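Long-range contacts in prolyl 4-hydroxylase (Phytophthora capsici LT1534, PDB 6IUQ), which probably hydroxylates proline residues in peptide or protein substrates, using iron(II) and, as in its enzyme family, 2-oxoglutarate and molecular oxygen: residues Tyr157-Ala162 and Ala234-Pro239; Pro163-Val168 and Trp230-Lys235; Ser210-His215 and Arg260-Pro265; Ala242-Thr247 and Ser264-Leu269. All blocks are in the same frame, centred on the assembly; numbering follows the deposited sequence.

Contact 1. Residues Tyr157-Ala162 and Ala234-Pro239; sequences YDNPGA and AKVNAP. With FE2 (Fe (II) ion), chain C.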
loop_
_atom_site.group_PDB
_atom_site.type_symbol
_atom_site.label_atom_id
_atom_site.label_comp_id
_atom_site.label_asym_id
_atom_site.label_seq_id
_atom_site.Cartn_x
_atom_site.Cartn_y
_atom_site.Cartn_z
ATOM N N TYR A 157 -5.456 -5.804 2.997
ATOM C CA TYR A 157 -4.776 -5.821 1.698
ATOM C C TYR A 157 -5.435 -4.761 0.807
ATOM O O TYR A 157 -6.650 -4.598 0.852
ATOM C CB TYR A 157 -4.867 -7.216 1.064
ATOM C CG TYR A 157 -4.127 -8.309 1.823
ATOM C CD1 TYR A 157 -4.675 -8.899 2.961
ATOM C CD2 TYR A 157 -2.886 -8.756 1.387
ATOM C CE1 TYR A 157 -3.990 -9.909 3.645
ATOM C CE2 TYR A 157 -2.204 -9.758 2.061
ATOM C CZ TYR A 157 -2.751 -10.319 3.192
ATOM O OH TYR A 157 -2.066 -11.310 3.854
ATOM N N ASP A 158 -4.642 -4.029 0.023
ATOM C CA ASP A 158 -5.175 -3.009 -0.892
ATOM C C ASP A 158 -6.096 -3.602 -1.954
ATOM O O ASP A 158 -7.029 -2.943 -2.411
ATOM C CB ASP A 158 -4.035 -2.231 -1.544
ATOM C CG ASP A 158 -3.615 -1.121 -0.692
ATOM O OD1 ASP A 158 -4.216 -1.004 0.386
ATOM O OD2 ASP A 158 -2.750 -0.332 -1.065
ATOM N N ASN A 159 -5.830 -4.852 -2.327
ATOM C CA ASN A 159 -6.744 -5.667 -3.110
ATOM C C ASN A 159 -7.153 -6.855 -2.250
ATOM O O ASN A 159 -6.412 -7.827 -2.152
ATOM C CB ASN A 159 -6.076 -6.122 -4.418
ATOM C CG ASN A 159 -7.025 -6.836 -5.373
ATOM O OD1 ASN A 159 -8.057 -7.389 -4.971
ATOM N ND2 ASN A 159 -6.651 -6.860 -6.654
ATOM N N PRO A 160 -8.336 -6.772 -1.620
ATOM C CA PRO A 160 -8.864 -7.848 -0.753
ATOM C C PRO A 160 -9.496 -9.014 -1.513
ATOM O O PRO A 160 -9.804 -10.044 -0.933
ATOM C CB PRO A 160 -9.923 -7.135 0.100
ATOM C CG PRO A 160 -10.300 -5.892 -0.677
ATOM C CD PRO A 160 -9.159 -5.544 -1.590
ATOM N N GLY A 161 -9.648 -8.845 -2.801
ATOM C CA GLY A 161 -10.170 -9.832 -3.690
ATOM C C GLY A 161 -11.291 -9.279 -4.496
ATOM O O GLY A 161 -11.380 -8.123 -4.741
ATOM N N ALA A 162 -12.124 -10.191 -4.942
ATOM C CA ALA A 162 -13.396 -9.951 -5.632
ATOM C C ALA A 162 -13.227 -9.388 -6.945
ATOM O O ALA A 162 -12.687 -10.049 -7.785
ATOM C CB ALA A 162 -14.322 -9.085 -4.830
ATOM N N ALA A 234 -4.208 -6.939 -15.158
ATOM C CA ALA A 234 -5.242 -7.671 -15.882
ATOM C C ALA A 234 -5.498 -9.082 -15.311
ATOM O O ALA A 234 -6.566 -9.653 -15.522
ATOM C CB ALA A 234 -4.866 -7.765 -17.364
ATOM N N LYS A 235 -4.524 -9.637 -14.594
ATOM C CA LYS A 235 -4.579 -11.044 -14.175
ATOM C C LYS A 235 -4.759 -11.219 -12.683
ATOM O O LYS A 235 -4.559 -12.313 -12.155
ATOM C CB LYS A 235 -3.310 -11.782 -14.591
ATOM C CG LYS A 235 -3.135 -11.915 -16.091
ATOM C CD LYS A 235 -2.003 -12.881 -16.405
ATOM C CE LYS A 235 -0.719 -12.461 -15.706
ATOM N NZ LYS A 235 0.439 -13.345 -16.046
ATOM N N VAL A 236 -5.130 -10.144 -12.001
ATOM C CA VAL A 236 -5.253 -10.198 -10.558
ATOM C C VAL A 236 -6.537 -10.950 -10.160
ATOM O O VAL A 236 -7.510 -10.985 -10.911
ATOM C CB VAL A 236 -5.208 -8.771 -9.954
ATOM C CG1 VAL A 236 -6.580 -8.114 -9.998
ATOM C CG2 VAL A 236 -4.702 -8.824 -8.555
ATOM N N ASN A 237 -6.507 -11.574 -8.987
ATOM C CA ASN A 237 -7.610 -12.387 -8.464
ATOM C C ASN A 237 -7.983 -13.572 -9.376
ATOM O O ASN A 237 -9.132 -13.978 -9.448
ATOM C CB ASN A 237 -8.822 -11.499 -8.181
ATOM C CG ASN A 237 -8.567 -10.548 -7.017
ATOM O OD1 ASN A 237 -7.911 -10.915 -6.049
ATOM N ND2 ASN A 237 -9.078 -9.327 -7.111
ATOM N N ALA A 238 -6.966 -14.125 -10.027
ATOM C CA ALA A 238 -7.071 -15.307 -10.869
ATOM C C ALA A 238 -7.371 -16.565 -10.051
ATOM O O ALA A 238 -7.183 -16.572 -8.832
ATOM C CB ALA A 238 -5.763 -15.491 -11.668
ATOM N N PRO A 239 -7.836 -17.635 -10.724
ATOM C CA PRO A 239 -8.081 -18.922 -10.051
ATOM C C PRO A 239 -6.836 -19.510 -9.367
ATOM O O PRO A 239 -6.955 -19.985 -8.230
ATOM C CB PRO A 239 -8.548 -19.834 -11.195
ATOM C CG PRO A 239 -9.174 -18.893 -12.181
ATOM C CD PRO A 239 -8.313 -17.649 -12.121
HETATM FE FE FE2 C . -3.900 0.448 2.293
HETATM O O HOH W 1 -10.301 -8.902 -9.700
#
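The amide planes of N159 and N237 stand 85° apart, the two side chains reaching for each other from opposite directions. OD1 of N159 sits in the amide plane of N237, accepting from ND2 at 3.1 Å in a nearly straight hydrogen bond (N-H...O 163°). G161 lies to one side of that plane, its C 3.4 Å from N237 ND2, while both methyls of V236 press on the amide nitrogen of N159, CG2 at 3.4 Å from ND2. With CG anti to the backbone N (chi1 -173°), N159 is swung out to meet both partners. Segment 157-162 carries the Asp of the His-X-Asp part of the iron-binding facial triad: D158 OD1 binds the iron at 2.4 Å, together with H156 and H215. N159 ND2 donates to R166 O, and G161 N makes a weak 3.1 Å bond back to N159 OD1. N237 ND2 also donates to a water at 2.9 Å, and that water in turn donates a hydrogen bond to A162 O. R268 grips both loops, its NH1 bonding N159 O and its NH2 bonding N237 OD1.

Contact 2. Residues Pro163-Val168 and Trp230-Lys235; sequences PNKRKV and WLDGAK
R166 lays its guanidinium flat on the indole of W230, the two planes only 10° apart. CZ hovers over the six-membered ring, 3.6 Å from its centroid and 8° off the normal, a cation-pi contact; further back along the same chain, CD makes a CH-pi contact with the five-membered ring. R166 can cover both rings because it runs extended from CG to NE, with CG anti to its carbonyl carbon (chi1 -66°). Its NH1 is tied to D158 O, which should steady the stack. D232, paired with R166 across the strands, brings its carboxylate carbon CG to K165 CB at 3.6 Å, a packing contact and no charge pair. V168 and L231 point to the same face of the sheet, their CB atoms 4.2 Å apart, and L231 goes on to meet helix 118-126. L231 O accepts two backbone hydrogen bonds, from K167 N at 2.8 Å and V168 N at 3.1 Å, and L231 N returns a bond to V168 O. Past this doubled site, K165 O accepts from G233 N at 3.0 Å. K167 and V168 facing L231 together form a classic beta bulge, placed where antiparallel strands 166-173 and 224-232 pair in the larger sheet of the double-stranded beta-helix core, with W230 NE1 hydrogen-bonded to OD2 of the iron ligand D158.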
loop_
_atom_site.group_PDB
_atom_site.type_symbol
_atom_site.label_atom_id
_atom_site.label_comp_id
_atom_site.label_asym_id
_atom_site.label_seq_id
_atom_site.Cartn_x
_atom_site.Cartn_y
_atom_site.Cartn_z
ATOM N N PRO A 163 -13.731 -8.179 -7.098
ATOM C CA PRO A 163 -13.646 -7.406 -8.316
ATOM C C PRO A 163 -12.478 -6.429 -8.263
ATOM O O PRO A 163 -12.166 -5.921 -9.300
ATOM C CB PRO A 163 -14.967 -6.655 -8.333
ATOM C CG PRO A 163 -15.283 -6.499 -6.925
ATOM C CD PRO A 163 -14.792 -7.713 -6.227
ATOM N N ASN A 164 -11.868 -6.176 -7.109
ATOM C CA ASN A 164 -10.742 -5.256 -7.058
ATOM C C ASN A 164 -9.654 -5.589 -8.080
ATOM O O ASN A 164 -9.264 -6.679 -8.220
ATOM C CB ASN A 164 -10.185 -5.163 -5.664
ATOM C CG ASN A 164 -9.231 -4.033 -5.508
ATOM O OD1 ASN A 164 -8.203 -3.997 -6.115
ATOM N ND2 ASN A 164 -9.590 -3.107 -4.700
ATOM N N LYS A 165 -9.184 -4.593 -8.786
ATOM C CA LYS A 165 -8.219 -4.735 -9.840
ATOM C C LYS A 165 -6.787 -4.316 -9.544
ATOM O O LYS A 165 -5.933 -4.496 -10.359
ATOM C CB LYS A 165 -8.707 -3.917 -11.043
ATOM C CG LYS A 165 -10.069 -4.275 -11.576
ATOM C CD LYS A 165 -10.122 -5.741 -11.925
ATOM C CE LYS A 165 -8.824 -6.179 -12.544
ATOM N NZ LYS A 165 -8.811 -7.620 -12.839
ATOM N N ARG A 166 -6.546 -3.786 -8.367
ATOM C CA ARG A 166 -5.233 -3.273 -7.988
ATOM C C ARG A 166 -4.163 -4.337 -7.900
ATOM O O ARG A 166 -4.366 -5.404 -7.326
ATOM C CB ARG A 166 -5.328 -2.558 -6.659
ATOM C CG ARG A 166 -6.170 -1.321 -6.709
ATOM C CD ARG A 166 -6.575 -0.992 -5.288
ATOM N NE ARG A 166 -7.293 0.267 -5.163
ATOM C CZ ARG A 166 -7.811 0.705 -4.021
ATOM N NH1 ARG A 166 -7.690 -0.021 -2.898
ATOM N NH2 ARG A 166 -8.438 1.877 -3.999
ATOM N N LYS A 167 -3.014 -4.027 -8.488
ATOM C CA LYS A 167 -1.857 -4.912 -8.478
ATOM C C LYS A 167 -0.674 -4.280 -7.714
ATOM O O LYS A 167 -0.111 -4.909 -6.835
ATOM C CB LYS A 167 -1.441 -5.253 -9.917
ATOM C CG LYS A 167 -0.245 -6.202 -10.016
ATOM C CD LYS A 167 -0.553 -7.462 -9.226
ATOM C CE LYS A 167 0.672 -8.304 -8.969
ATOM N NZ LYS A 167 0.801 -8.489 -7.501
ATOM N N VAL A 168 -0.292 -3.056 -8.055
ATOM C CA VAL A 168 0.795 -2.354 -7.363
ATOM C C VAL A 168 0.318 -1.118 -6.615
ATOM O O VAL A 168 -0.388 -0.282 -7.172
ATOM C CB VAL A 168 1.902 -1.903 -8.349
ATOM C CG1 VAL A 168 3.016 -1.157 -7.601
ATOM C CG2 VAL A 168 2.452 -3.102 -9.102
ATOM N N TRP A 230 -2.391 3.728 -7.560
ATOM C CA TRP A 230 -2.607 2.301 -7.698
ATOM C C TRP A 230 -2.555 1.929 -9.152
ATOM O O TRP A 230 -3.185 2.572 -9.978
ATOM C CB TRP A 230 -3.947 1.880 -7.114
ATOM C CG TRP A 230 -3.943 1.702 -5.638
ATOM C CD1 TRP A 230 -3.328 0.707 -4.932
ATOM C CD2 TRP A 230 -4.613 2.517 -4.681
ATOM N NE1 TRP A 230 -3.550 0.866 -3.584
ATOM C CE2 TRP A 230 -4.348 1.964 -3.401
ATOM C CE3 TRP A 230 -5.409 3.672 -4.774
ATOM C CZ2 TRP A 230 -4.849 2.525 -2.221
ATOM C CZ3 TRP A 230 -5.909 4.234 -3.591
ATOM C CH2 TRP A 230 -5.625 3.650 -2.331
ATOM N N LEU A 231 -1.807 0.880 -9.464
ATOM C CA LEU A 231 -1.756 0.373 -10.825
ATOM C C LEU A 231 -2.500 -0.953 -10.925
ATOM O O LEU A 231 -2.202 -1.897 -10.181
ATOM C CB LEU A 231 -0.296 0.238 -11.262
ATOM C CG LEU A 231 0.466 1.571 -11.187
ATOM C CD1 LEU A 231 1.843 1.457 -11.779
ATOM C CD2 LEU A 231 -0.333 2.731 -11.851
ATOM N N ASP A 232 -3.483 -1.036 -11.818
ATOM C CA ASP A 232 -4.251 -2.283 -11.961
ATOM C C ASP A 232 -3.540 -3.346 -12.798
ATOM O O ASP A 232 -2.764 -3.033 -13.687
ATOM C CB ASP A 232 -5.621 -2.023 -12.579
ATOM C CG ASP A 232 -6.508 -1.151 -11.712
ATOM O OD1 ASP A 232 -6.218 -0.952 -10.495
ATOM O OD2 ASP A 232 -7.521 -0.670 -12.265
ATOM N N GLY A 233 -3.824 -4.613 -12.505
ATOM C CA GLY A 233 -3.285 -5.713 -13.279
ATOM C C GLY A 233 -4.412 -6.506 -13.918
ATOM O O GLY A 233 -5.456 -6.734 -13.294
ATOM N N ALA A 234 -4.208 -6.939 -15.158
ATOM C CA ALA A 234 -5.242 -7.671 -15.882
ATOM C C ALA A 234 -5.498 -9.082 -15.311
ATOM O O ALA A 234 -6.566 -9.653 -15.522
ATOM C CB ALA A 234 -4.866 -7.765 -17.364
ATOM N N LYS A 235 -4.524 -9.637 -14.594
ATOM C CA LYS A 235 -4.579 -11.044 -14.175
ATOM C C LYS A 235 -4.759 -11.219 -12.683
ATOM O O LYS A 235 -4.559 -12.313 -12.155
ATOM C CB LYS A 235 -3.310 -11.782 -14.591
ATOM C CG LYS A 235 -3.135 -11.915 -16.091
ATOM C CD LYS A 235 -2.003 -12.881 -16.405
ATOM C CE LYS A 235 -0.719 -12.461 -15.706
ATOM N NZ LYS A 235 0.439 -13.345 -16.046
#

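Contact 3. Residues Ser210-His215 and Arg260-Pro265; sequences SDWMLH and RLRRSP. With FE2 (Fe (II) ion), chain C.
W212 slides its indole under the turn at the end of helix 254-262, one ring face overlapped by the backbone of R263. R263 CA stands over the six-membered ring, 3.7 Å from its centroid and 16° off the normal, and R263 O reaches to 3.5 Å from W212 CE2 on that face. The ring enters here because CG sits between the backbone N and the carbonyl carbon (chi1 50°). R263's side chain runs alongside the indole, its CG 3.9 Å from W212 CH2, but the guanidinium is turned 76° to the ring and carries its NH2 off to D33 O. R262 O comes within 3.3 Å of W212 CE3. The W212 loop leads into strand 214-217 of the smaller sheet of the double-stranded beta-helix, which brings in H215, the distal histidine of the facial triad: NE2 binds the iron at 2.3 Å. In the ring plane, H215 ND1 donates to O of selenomethionine M213 at 3.1 Å, which, with the NE2-iron bond, helps hold the imidazole's rotation. D211 and P265 lie side by side, D211 OD2 3.7 Å from P265 CG, while D211 OD1 is held in a salt bridge by K167.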
loop_
_atom_site.group_PDB
_atom_site.type_symbol
_atom_site.label_atom_id
_atom_site.label_comp_id
_atom_site.label_asym_id
_atom_site.label_seq_id
_atom_site.Cartn_x
_atom_site.Cartn_y
_atom_site.Cartn_z
ATOM N N SER A 210 -0.361 -4.991 -4.079
ATOM C CA SER A 210 -1.708 -4.742 -3.593
ATOM C C SER A 210 -2.413 -6.049 -3.175
ATOM O O SER A 210 -3.150 -6.053 -2.182
ATOM C CB SER A 210 -2.527 -3.992 -4.640
ATOM O OG SER A 210 -1.809 -2.830 -5.090
ATOM N N ASP A 211 -2.170 -7.155 -3.893
ATOM C CA ASP A 211 -2.896 -8.396 -3.601
ATOM C C ASP A 211 -2.183 -9.386 -2.676
ATOM O O ASP A 211 -2.792 -10.386 -2.290
ATOM C CB ASP A 211 -3.278 -9.123 -4.888
ATOM C CG ASP A 211 -2.124 -9.270 -5.839
ATOM O OD1 ASP A 211 -1.076 -8.613 -5.629
ATOM O OD2 ASP A 211 -2.271 -10.035 -6.810
ATOM N N TRP A 212 -0.934 -9.147 -2.292
ATOM C CA TRP A 212 -0.370 -10.008 -1.249
ATOM C C TRP A 212 0.552 -9.351 -0.238
ATOM O O TRP A 212 1.424 -10.021 0.310
ATOM C CB TRP A 212 0.363 -11.212 -1.858
ATOM C CG TRP A 212 1.380 -11.017 -2.948
ATOM C CD1 TRP A 212 1.136 -10.995 -4.303
ATOM C CD2 TRP A 212 2.807 -10.936 -2.803
ATOM N NE1 TRP A 212 2.314 -10.867 -4.994
ATOM C CE2 TRP A 212 3.355 -10.828 -4.105
ATOM C CE3 TRP A 212 3.672 -10.911 -1.703
ATOM C CZ2 TRP A 212 4.735 -10.719 -4.338
ATOM C CZ3 TRP A 212 5.043 -10.811 -1.934
ATOM C CH2 TRP A 212 5.562 -10.713 -3.247
HETATM N N MSE A 213 0.359 -8.062 0.032
HETATM C CA MSE A 213 1.069 -7.414 1.127
HETATM C C MSE A 213 0.122 -6.875 2.204
HETATM O O MSE A 213 -0.513 -5.831 2.035
HETATM C CB MSE A 213 1.952 -6.280 0.598
HETATM C CG MSE A 213 2.707 -5.547 1.672
HETATM SE SE MSE A 213 3.852 -6.738 2.756
HETATM C CE MSE A 213 4.929 -7.539 1.343
ATOM N N LEU A 214 0.050 -7.583 3.322
ATOM C CA LEU A 214 -0.769 -7.153 4.455
ATOM C C LEU A 214 -0.144 -5.905 5.073
ATOM O O LEU A 214 1.087 -5.812 5.189
ATOM C CB LEU A 214 -0.902 -8.284 5.499
ATOM C CG LEU A 214 -1.763 -7.967 6.731
ATOM C CD1 LEU A 214 -3.236 -7.873 6.364
ATOM C CD2 LEU A 214 -1.546 -8.973 7.858
ATOM N N HIS A 215 -0.966 -4.927 5.442
ATOM C CA HIS A 215 -0.427 -3.709 6.065
ATOM C C HIS A 215 -1.485 -2.976 6.861
ATOM O O HIS A 215 -2.661 -3.314 6.812
ATOM C CB HIS A 215 0.169 -2.754 5.018
ATOM C CG HIS A 215 -0.826 -2.256 4.014
ATOM N ND1 HIS A 215 -1.288 -3.035 2.978
ATOM C CD2 HIS A 215 -1.454 -1.062 3.900
ATOM C CE1 HIS A 215 -2.145 -2.337 2.254
ATOM N NE2 HIS A 215 -2.278 -1.137 2.800
ATOM N N ARG A 260 6.266 -19.890 -1.216
ATOM C CA ARG A 260 5.179 -19.698 -2.189
ATOM C C ARG A 260 3.951 -19.051 -1.530
ATOM O O ARG A 260 3.250 -18.245 -2.147
ATOM C CB ARG A 260 4.769 -21.023 -2.843
ATOM C CG ARG A 260 5.861 -21.653 -3.699
ATOM C CD ARG A 260 5.312 -22.697 -4.680
ATOM N NE ARG A 260 4.467 -23.701 -4.046
ATOM C CZ ARG A 260 4.918 -24.770 -3.395
ATOM N NH1 ARG A 260 6.222 -24.983 -3.275
ATOM N NH2 ARG A 260 4.061 -25.626 -2.847
ATOM N N LEU A 261 3.700 -19.410 -0.276
ATOM C CA LEU A 261 2.594 -18.841 0.490
ATOM C C LEU A 261 2.804 -17.350 0.708
ATOM O O LEU A 261 1.888 -16.554 0.503
ATOM C CB LEU A 261 2.445 -19.569 1.834
ATOM C CG LEU A 261 1.317 -19.172 2.782
ATOM C CD1 LEU A 261 -0.001 -19.001 2.034
ATOM C CD2 LEU A 261 1.164 -20.229 3.866
ATOM N N ARG A 262 4.027 -16.985 1.096
ATOM C CA ARG A 262 4.374 -15.607 1.376
ATOM C C ARG A 262 4.076 -14.686 0.191
ATOM O O ARG A 262 3.685 -13.526 0.385
ATOM C CB ARG A 262 5.852 -15.510 1.776
ATOM C CG ARG A 262 6.312 -14.107 2.097
ATOM C CD ARG A 262 7.789 -14.019 2.536
ATOM N NE ARG A 262 8.733 -14.424 1.488
ATOM C CZ ARG A 262 9.041 -13.686 0.428
ATOM N NH1 ARG A 262 8.439 -12.519 0.247
ATOM N NH2 ARG A 262 9.918 -14.122 -0.473
ATOM N N ARG A 263 4.232 -15.212 -1.028
ATOM C CA ARG A 263 4.111 -14.411 -2.248
ATOM C C ARG A 263 2.823 -14.671 -2.999
ATOM O O ARG A 263 2.694 -14.315 -4.166
ATOM C CB ARG A 263 5.289 -14.683 -3.188
ATOM C CG ARG A 263 6.641 -14.398 -2.566
ATOM C CD ARG A 263 7.766 -14.623 -3.547
ATOM N NE ARG A 263 7.655 -13.715 -4.678
ATOM C CZ ARG A 263 7.269 -14.091 -5.891
ATOM N NH1 ARG A 263 6.988 -15.363 -6.120
ATOM N NH2 ARG A 263 7.179 -13.201 -6.871
ATOM N N SER A 264 1.869 -15.302 -2.332
ATOM C CA SER A 264 0.623 -15.674 -2.979
ATOM C C SER A 264 -0.547 -14.957 -2.347
ATOM O O SER A 264 -0.612 -14.871 -1.124
ATOM C CB SER A 264 0.410 -17.187 -2.887
ATOM O OG SER A 264 -0.920 -17.507 -3.223
ATOM N N PRO A 265 -1.476 -14.440 -3.174
ATOM C CA PRO A 265 -2.688 -13.777 -2.683
ATOM C C PRO A 265 -3.610 -14.693 -1.884
ATOM O O PRO A 265 -4.514 -14.197 -1.211
ATOM C CB PRO A 265 -3.380 -13.313 -3.967
ATOM C CG PRO A 265 -2.254 -13.200 -4.977
ATOM C CD PRO A 265 -1.334 -14.318 -4.631
HETATM FE FE FE2 C . -3.900 0.448 2.293
HETATM O O HOH W 2 3.784 -11.388 1.877
#

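Contact 4. Residues Ala242-Thr247 and Ser264-Leu269; sequences AQLRLT and SPVQRL
Water carries the polar link between A242-T247 and S264-L269, the segments otherwise meeting chiefly through the side chain of V266. The water donates to Q243 O at 3.1 Å and lies 2.8 Å from S264 OG. Beside it V266 fills the join with both methyls: CG1 meets L244 CG at 3.6 Å, the side chains crossing at about a right angle, and CG2 rests on the backbone, 3.7 Å from Q243 N. At chi1 77° CG1 points between the backbone N and the carbonyl carbon, and CG2 lies anti to N, which sends one branch to L244 and the other to the Q243 backbone. L244 and V266 also both touch L261 of helix 254-262, the helix that links the two loops. S264 OG accepts from V266 N at 3.2 Å, closing an ST turn at the head of the short 3-10 segment 265-267. S264 O is gripped from opposite faces of its plane by Q267 N and by NE2, the latter at 3.1 Å; P265 O is held likewise by N and NE of R268. None of the turn's hydrogen bonds goes directly to A242-T247, and its hold there rests mainly on V266 packing and a bridging water, consistent with a light surface attachment.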
loop_
_atom_site.group_PDB
_atom_site.type_symbol
_atom_site.label_atom_id
_atom_site.label_comp_id
_atom_site.label_asym_id
_atom_site.label_seq_id
_atom_site.Cartn_x
_atom_site.Cartn_y
_atom_site.Cartn_z
ATOM N N ALA A 242 -6.115 -18.401 -5.983
ATOM C CA ALA A 242 -7.015 -18.805 -4.899
ATOM C C ALA A 242 -6.797 -20.256 -4.471
ATOM O O ALA A 242 -7.719 -20.929 -3.994
ATOM C CB ALA A 242 -8.458 -18.599 -5.305
ATOM N N GLN A 243 -5.574 -20.737 -4.636
ATOM C CA GLN A 243 -5.250 -22.091 -4.226
ATOM C C GLN A 243 -3.793 -22.201 -3.811
ATOM O O GLN A 243 -2.968 -21.358 -4.162
ATOM C CB GLN A 243 -5.542 -23.075 -5.359
ATOM C CG GLN A 243 -4.636 -22.879 -6.539
ATOM C CD GLN A 243 -4.980 -23.774 -7.721
ATOM O OE1 GLN A 243 -6.146 -24.113 -7.950
ATOM N NE2 GLN A 243 -3.959 -24.145 -8.490
ATOM N N LEU A 244 -3.491 -23.252 -3.065
ATOM C CA LEU A 244 -2.145 -23.557 -2.617
ATOM C C LEU A 244 -1.724 -24.927 -3.137
ATOM O O LEU A 244 -2.535 -25.845 -3.152
ATOM C CB LEU A 244 -2.083 -23.563 -1.090
ATOM C CG LEU A 244 -1.594 -22.339 -0.355
ATOM C CD1 LEU A 244 -1.493 -22.669 1.118
ATOM C CD2 LEU A 244 -0.242 -21.906 -0.933
ATOM N N ARG A 245 -0.467 -25.085 -3.532
ATOM C CA ARG A 245 0.016 -26.413 -3.898
ATOM C C ARG A 245 0.824 -27.012 -2.765
ATOM O O ARG A 245 1.679 -26.341 -2.195
ATOM C CB ARG A 245 0.895 -26.388 -5.151
ATOM C CG ARG A 245 0.383 -25.560 -6.313
ATOM C CD ARG A 245 1.135 -25.891 -7.618
ATOM N NE ARG A 245 2.601 -25.811 -7.528
ATOM C CZ ARG A 245 3.295 -24.673 -7.567
ATOM N NH1 ARG A 245 2.657 -23.515 -7.643
ATOM N NH2 ARG A 245 4.626 -24.688 -7.507
ATOM N N LEU A 246 0.553 -28.275 -2.452
ATOM C CA LEU A 246 1.481 -29.091 -1.673
ATOM C C LEU A 246 2.139 -30.128 -2.585
ATOM O O LEU A 246 1.457 -30.948 -3.195
ATOM C CB LEU A 246 0.779 -29.801 -0.512
ATOM C CG LEU A 246 1.718 -30.750 0.247
ATOM C CD1 LEU A 246 2.834 -29.957 0.921
ATOM C CD2 LEU A 246 0.984 -31.624 1.266
ATOM N N THR A 247 3.461 -30.099 -2.671
ATOM C CA THR A 247 4.164 -30.958 -3.599
ATOM C C THR A 247 5.027 -31.935 -2.832
ATOM O O THR A 247 5.256 -31.749 -1.643
ATOM C CB THR A 247 5.047 -30.132 -4.564
ATOM O OG1 THR A 247 6.043 -29.423 -3.811
ATOM C CG2 THR A 247 4.215 -29.131 -5.330
ATOM N N SER A 264 1.869 -15.302 -2.332
ATOM C CA SER A 264 0.623 -15.674 -2.979
ATOM C C SER A 264 -0.547 -14.957 -2.347
ATOM O O SER A 264 -0.612 -14.871 -1.124
ATOM C CB SER A 264 0.410 -17.187 -2.887
ATOM O OG SER A 264 -0.920 -17.507 -3.223
ATOM N N PRO A 265 -1.476 -14.440 -3.174
ATOM C CA PRO A 265 -2.688 -13.777 -2.683
ATOM C C PRO A 265 -3.610 -14.693 -1.884
ATOM O O PRO A 265 -4.514 -14.197 -1.211
ATOM C CB PRO A 265 -3.380 -13.313 -3.967
ATOM C CG PRO A 265 -2.254 -13.200 -4.977
ATOM C CD PRO A 265 -1.334 -14.318 -4.631
ATOM N N VAL A 266 -3.383 -16.001 -1.929
ATOM C CA VAL A 266 -4.232 -16.928 -1.197
ATOM C C VAL A 266 -4.083 -16.683 0.314
ATOM O O VAL A 266 -4.965 -17.029 1.106
ATOM C CB VAL A 266 -3.916 -18.418 -1.571
ATOM C CG1 VAL A 266 -2.635 -18.911 -0.903
ATOM C CG2 VAL A 266 -5.092 -19.328 -1.215
ATOM N N GLN A 267 -2.995 -16.026 0.704
ATOM C CA GLN A 267 -2.771 -15.707 2.111
ATOM C C GLN A 267 -3.887 -14.853 2.713
ATOM O O GLN A 267 -4.089 -14.871 3.927
ATOM C CB GLN A 267 -1.427 -14.989 2.295
ATOM C CG GLN A 267 -1.373 -13.548 1.778
ATOM C CD GLN A 267 0.027 -12.953 1.927
ATOM O OE1 GLN A 267 0.237 -12.007 2.707
ATOM N NE2 GLN A 267 1.001 -13.521 1.197
ATOM N N ARG A 268 -4.598 -14.108 1.867
ATOM C CA ARG A 268 -5.704 -13.249 2.304
ATOM C C ARG A 268 -6.833 -14.044 2.988
ATOM O O ARG A 268 -7.611 -13.494 3.785
ATOM C CB ARG A 268 -6.258 -12.457 1.105
ATOM C CG ARG A 268 -5.197 -11.602 0.416
ATOM C CD ARG A 268 -5.697 -10.920 -0.845
ATOM N NE ARG A 268 -5.999 -11.880 -1.891
ATOM C CZ ARG A 268 -6.485 -11.556 -3.088
ATOM N NH1 ARG A 268 -6.733 -10.290 -3.406
ATOM N NH2 ARG A 268 -6.734 -12.506 -3.965
ATOM N N LEU A 269 -6.906 -15.335 2.676
ATOM C CA LEU A 269 -7.875 -16.226 3.292
ATOM C C LEU A 269 -7.408 -16.695 4.651
ATOM O O LEU A 269 -8.139 -17.398 5.333
ATOM C CB LEU A 269 -8.127 -17.448 2.406
ATOM C CG LEU A 269 -8.442 -17.148 0.935
ATOM C CD1 LEU A 269 -8.389 -18.418 0.112
ATOM C CD2 LEU A 269 -9.799 -16.470 0.802
HETATM O O HOH W 3 -0.876 -19.405 -5.220
#

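Contacts 1 and 3 supply iron ligands and contact 2 lies beside them, the W230 side chain about 5 Å from the metal; contact 4 lies outward. D158 of contact 1 and H215 of contact 3 both bind the metal, while W230 of contact 2 backs D158 as a second-shell residue, NE1 lying 2.9 Å from D158 OD2. Contacts 1 and 2, centres 7 Å apart, are also joined by N159 ND2 and R166 O at 2.8 Å. K167 NZ reaches D211 OD1 at 2.7 Å, coupling contact 2 to contact 3. Contacts 3 and 4 share S264 and P265. From contact 4, Q267 OE1 reaches Y157 OH of contact 1 at 2.7 Å, whereas contacts 2 and 4 do not touch, their nearest atoms about 6 Å apart.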